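Local structure of Lmo2470 protein (Listeria monocytogenes EGD-e, 5HL3) at residues Ala12-Ile15 / Asp16-Asp20; Tyr287-Met290 / Glu291-Asn294. The protein is a calcium-binding leucine-rich repeat internalin that interacts with afadin and facilitates basement membrane crossing by Listeria. One frame throughout, in Å; residues are numbered along the deposited sequence.

Interaction 1: residues Ala12-Ile15 / Asp16-Asp20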
# COMPACT_ATOMS: atom_id res chain seq x y z
N ALA A 12 12.75 43.60 4.94
CA ALA A 12 14.12 43.14 4.64
C ALA A 12 14.18 42.45 3.30
O ALA A 12 13.20 41.84 2.88
CB ALA A 12 14.60 42.16 5.72
N PRO A 13 15.36 42.48 2.65
CA PRO A 13 15.55 41.64 1.45
C PRO A 13 15.30 40.15 1.76
O PRO A 13 15.65 39.67 2.82
CB PRO A 13 17.03 41.87 1.09
CG PRO A 13 17.30 43.25 1.60
CD PRO A 13 16.57 43.30 2.91
N ILE A 14 14.71 39.47 0.78
CA ILE A 14 14.43 38.02 0.92
C ILE A 14 15.69 37.25 1.34
O ILE A 14 15.64 36.37 2.22
CB ILE A 14 13.84 37.48 -0.42
CG1 ILE A 14 12.41 37.99 -0.62
CG2 ILE A 14 13.84 35.94 -0.45
CD1 ILE A 14 11.86 37.75 -2.00
N ILE A 15 16.81 37.58 0.72
CA ILE A 15 18.07 36.87 0.98
C ILE A 15 18.58 37.07 2.41
O ILE A 15 19.35 36.25 2.90
CB ILE A 15 19.13 37.25 -0.08
CG1 ILE A 15 20.37 36.33 -0.04
CG2 ILE A 15 19.53 38.72 0.02
CD1 ILE A 15 20.13 34.87 -0.27
N ASP A 16 18.16 38.15 3.07
CA ASP A 16 18.53 38.37 4.46
C ASP A 16 17.60 37.60 5.41
O ASP A 16 18.05 37.04 6.43
CB ASP A 16 18.54 39.85 4.79
CG ASP A 16 19.61 40.64 4.00
OD1 ASP A 16 20.64 40.06 3.58
OD2 ASP A 16 19.39 41.81 3.87
N VAL A 17 16.31 37.49 5.06
CA VAL A 17 15.38 36.70 5.88
C VAL A 17 15.67 35.21 5.77
O VAL A 17 15.61 34.49 6.76
CB VAL A 17 13.92 36.97 5.41
CG1 VAL A 17 12.93 36.16 6.25
CG2 VAL A 17 13.58 38.46 5.45
N PHE A 18 16.03 34.78 4.57
CA PHE A 18 16.25 33.35 4.26
C PHE A 18 17.67 33.21 3.68
O PHE A 18 17.84 33.11 2.48
CB PHE A 18 15.22 32.91 3.23
CG PHE A 18 13.79 33.15 3.66
CD1 PHE A 18 13.20 32.39 4.67
CD2 PHE A 18 13.02 34.11 3.04
CE1 PHE A 18 11.87 32.60 5.03
CE2 PHE A 18 11.68 34.31 3.39
CZ PHE A 18 11.10 33.55 4.39
N PRO A 19 18.69 33.17 4.54
CA PRO A 19 20.09 33.25 4.10
C PRO A 19 20.64 31.91 3.59
O PRO A 19 21.54 31.32 4.18
CB PRO A 19 20.82 33.77 5.35
CG PRO A 19 20.02 33.21 6.46
CD PRO A 19 18.59 33.29 6.01
N ASP A 20 20.11 31.49 2.46
CA ASP A 20 20.52 30.26 1.79
C ASP A 20 20.11 30.43 0.35
O ASP A 20 18.96 30.82 0.08
CB ASP A 20 19.85 29.04 2.39
CG ASP A 20 20.18 27.78 1.60
OD1 ASP A 20 21.33 27.27 1.77
OD2 ASP A 20 19.33 27.30 0.80

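Interaction 2: residues Tyr287-Met290 / Glu291-Asn294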
# COMPACT_ATOMS: atom_id res chain seq x y z
N TYR A 287 -12.45 -22.59 -6.72
CA TYR A 287 -13.08 -22.72 -8.04
C TYR A 287 -14.59 -22.68 -7.88
O TYR A 287 -15.30 -21.96 -8.61
CB TYR A 287 -12.64 -24.01 -8.79
CG TYR A 287 -13.57 -24.29 -9.96
CD1 TYR A 287 -13.49 -23.53 -11.13
CD2 TYR A 287 -14.63 -25.18 -9.83
CE1 TYR A 287 -14.39 -23.70 -12.16
CE2 TYR A 287 -15.56 -25.34 -10.86
CZ TYR A 287 -15.42 -24.60 -12.02
OH TYR A 287 -16.35 -24.78 -13.05
N PHE A 288 -15.11 -23.51 -6.97
CA PHE A 288 -16.56 -23.60 -6.78
C PHE A 288 -17.18 -22.31 -6.27
O PHE A 288 -18.27 -21.95 -6.69
CB PHE A 288 -16.91 -24.83 -5.93
CG PHE A 288 -16.52 -26.11 -6.62
CD1 PHE A 288 -17.29 -26.61 -7.65
CD2 PHE A 288 -15.32 -26.73 -6.32
CE1 PHE A 288 -16.91 -27.77 -8.33
CE2 PHE A 288 -14.91 -27.84 -7.02
CZ PHE A 288 -15.71 -28.36 -8.01
N GLN A 289 -16.47 -21.59 -5.42
CA GLN A 289 -16.92 -20.28 -4.94
C GLN A 289 -16.98 -19.27 -6.08
O GLN A 289 -17.98 -18.53 -6.22
CB GLN A 289 -16.01 -19.77 -3.85
CG GLN A 289 -16.12 -20.53 -2.54
CD GLN A 289 -15.05 -20.07 -1.55
OE1 GLN A 289 -13.84 -20.16 -1.83
NE2 GLN A 289 -15.49 -19.58 -0.41
N MSE A 290 -15.92 -19.22 -6.89
CA MSE A 290 -15.88 -18.28 -8.02
C MSE A 290 -16.95 -18.62 -9.03
O MSE A 290 -17.59 -17.74 -9.60
CB MSE A 290 -14.47 -18.23 -8.64
CG MSE A 290 -13.52 -17.54 -7.67
SE MSE A 290 -11.67 -17.38 -8.28
CE MSE A 290 -11.93 -16.28 -9.90
N GLU A 291 -17.14 -19.91 -9.30
CA GLU A 291 -18.13 -20.33 -10.29
C GLU A 291 -19.52 -19.97 -9.84
O GLU A 291 -20.29 -19.34 -10.61
CB GLU A 291 -18.01 -21.85 -10.55
CG GLU A 291 -18.77 -22.37 -11.77
CD GLU A 291 -20.28 -22.39 -11.61
OE1 GLU A 291 -20.82 -22.62 -10.51
OE2 GLU A 291 -20.97 -22.22 -12.64
N GLU A 292 -19.85 -20.27 -8.58
CA GLU A 292 -21.21 -20.08 -8.12
C GLU A 292 -21.60 -18.63 -7.88
O GLU A 292 -22.79 -18.31 -7.95
CB GLU A 292 -21.54 -20.99 -6.95
CG GLU A 292 -20.93 -20.70 -5.64
CD GLU A 292 -20.71 -21.96 -4.78
OE1 GLU A 292 -19.92 -21.84 -3.83
OE2 GLU A 292 -21.24 -23.08 -5.09
N THR A 293 -20.61 -17.76 -7.64
CA THR A 293 -20.89 -16.33 -7.48
C THR A 293 -20.60 -15.54 -8.76
O THR A 293 -20.51 -14.31 -8.74
CB THR A 293 -20.19 -15.73 -6.25
OG1 THR A 293 -18.77 -15.82 -6.41
CG2 THR A 293 -20.62 -16.43 -5.00
N ASN A 294 -20.48 -16.23 -9.89
CA ASN A 294 -20.40 -15.55 -11.19
C ASN A 294 -19.18 -14.65 -11.36
O ASN A 294 -19.26 -13.61 -12.03
CB ASN A 294 -21.73 -14.85 -11.51
CG ASN A 294 -22.86 -15.83 -11.58
OD1 ASN A 294 -22.79 -16.80 -12.33
ND2 ASN A 294 -23.86 -15.65 -10.74
O HOH W 1 -19.82 -24.00 -8.24

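Interaction 1: residues Ala12-Ile15 / Asp16-Asp20
A single-turn helix, 14-17, forms where the short strand 12-13 runs into the N-terminal cap of the internalin, and P13 stands at its N-cap. The carbonyl of P13 takes two backbone donors from the far side of the turn, V17 N to P13 O at 3.2 Å and D16 N to P13 O at 2.9 Å; the first N-H arrives nearly in line with the C=O, the second from well above the carbonyl plane. One residue on, F18 N reaches I14 O at 2.9 Å. Proline suits the N-cap because its ring fixes phi and its missing N-H costs nothing there. D16 folds back over this ring: with CG anti to its own carbonyl carbon (chi1 -64°), OD2 comes to 3.3 Å from CD of P13. On the buried side, CG2 of V17 meets CB of A12 at 3.8 Å, and CG2 of I14 touches the ring of F18 at CD2, 4.0 Å away. V17 CG1 covers one face of that ring, lying over its centre. This surface continues into the helical cap, where F18 packs on L23 and M27 and I14 on A28, while R68 binds the carbonyl oxygens of D16 and V17 and thereby engages two of the carbonyls at the C-terminal end of the short helix. F18 is the first residue to leave helical geometry. P19 then centres an inverse gamma turn, its ends joined by D20 N to F18 O at 2.8 Å, and its CA makes a C-H...O contact with I15 O at 3.3 Å. The turn delivers D20 as N-cap of helix 21-30, where its carboxylate oxygen OD2 accepts the N-H of L23.

Interaction 2: residues Tyr287-Met290 / Glu291-Asn294
One face of the Y287 phenol carries CB of E291, about 4.0 Å above the plane and offset toward the rim, while CD2 of F288 lies at the edge, in the ring plane. The F288 ring has CD2 of Y287 over the centre of one face. Y287 and E291 are a helical turn apart and run side by side in the same direction; CG of each is anti to its backbone N (chi1 165° for Y287), and the Y287 hydroxyl OH comes to 3.6 Å from CG of E291. Thus the methylenes of the glutamate, rather than its charge, cover the ring. A bend at chi2 turns the carboxylate aside, and its OE1 lies 2.8 Å from a water that also approaches F288 O. The aromatic pair faces inward in the DUF3244 domain: both rings touch V317 of strand 310-318, Y287 meets Y342 edge-to-face, and F288 packs against E319 and N322, two ligands of a bound calcium ion.

Along helix 285-292, E292 N bonds to F288 O at 3.0 Å. At its end Q289 O accepts T293 N at 3.1 Å and T293 OG1 at 2.8 Å, from opposite faces of the carbonyl plane. Threonine suits this place because its hydroxyl, set between backbone N and carbonyl carbon (chi1 63°), turns back onto the helix. N294, with positive phi, which asparagine tolerates better than most residues other than glycine, is the C-prime residue of a Schellman motif, in which M295 N bonds to M290 O and N294 N to E291 O at 3.2 Å. The E292 carboxylate OE1 lies 3.3 Å from F288 O, and two acceptors form no hydrogen bond; negative charge at this C-terminal helix end is probably unfavourable and might raise its pKa.

How the interactions relate
Interactions 1 and 2 sit on opposite sides of the centre of this elongated chain, their centres 67 Å apart and their nearest atoms about 55 Å apart, so they do not touch. Interaction 1 comes first along the chain, in the N-terminal cap with helices 14-17 and 21-30; interaction 2 comes much later, on helix 285-292 of the DUF3244 domain, beside its mixed sheet. Between them runs the ten-stranded parallel sheet of the leucine-rich repeats, from strand 50-53 to strand 260-261. They share no helix or sheet. Each is part of the local packing of a flanking region, and the stacked repeats between them account for the long shape.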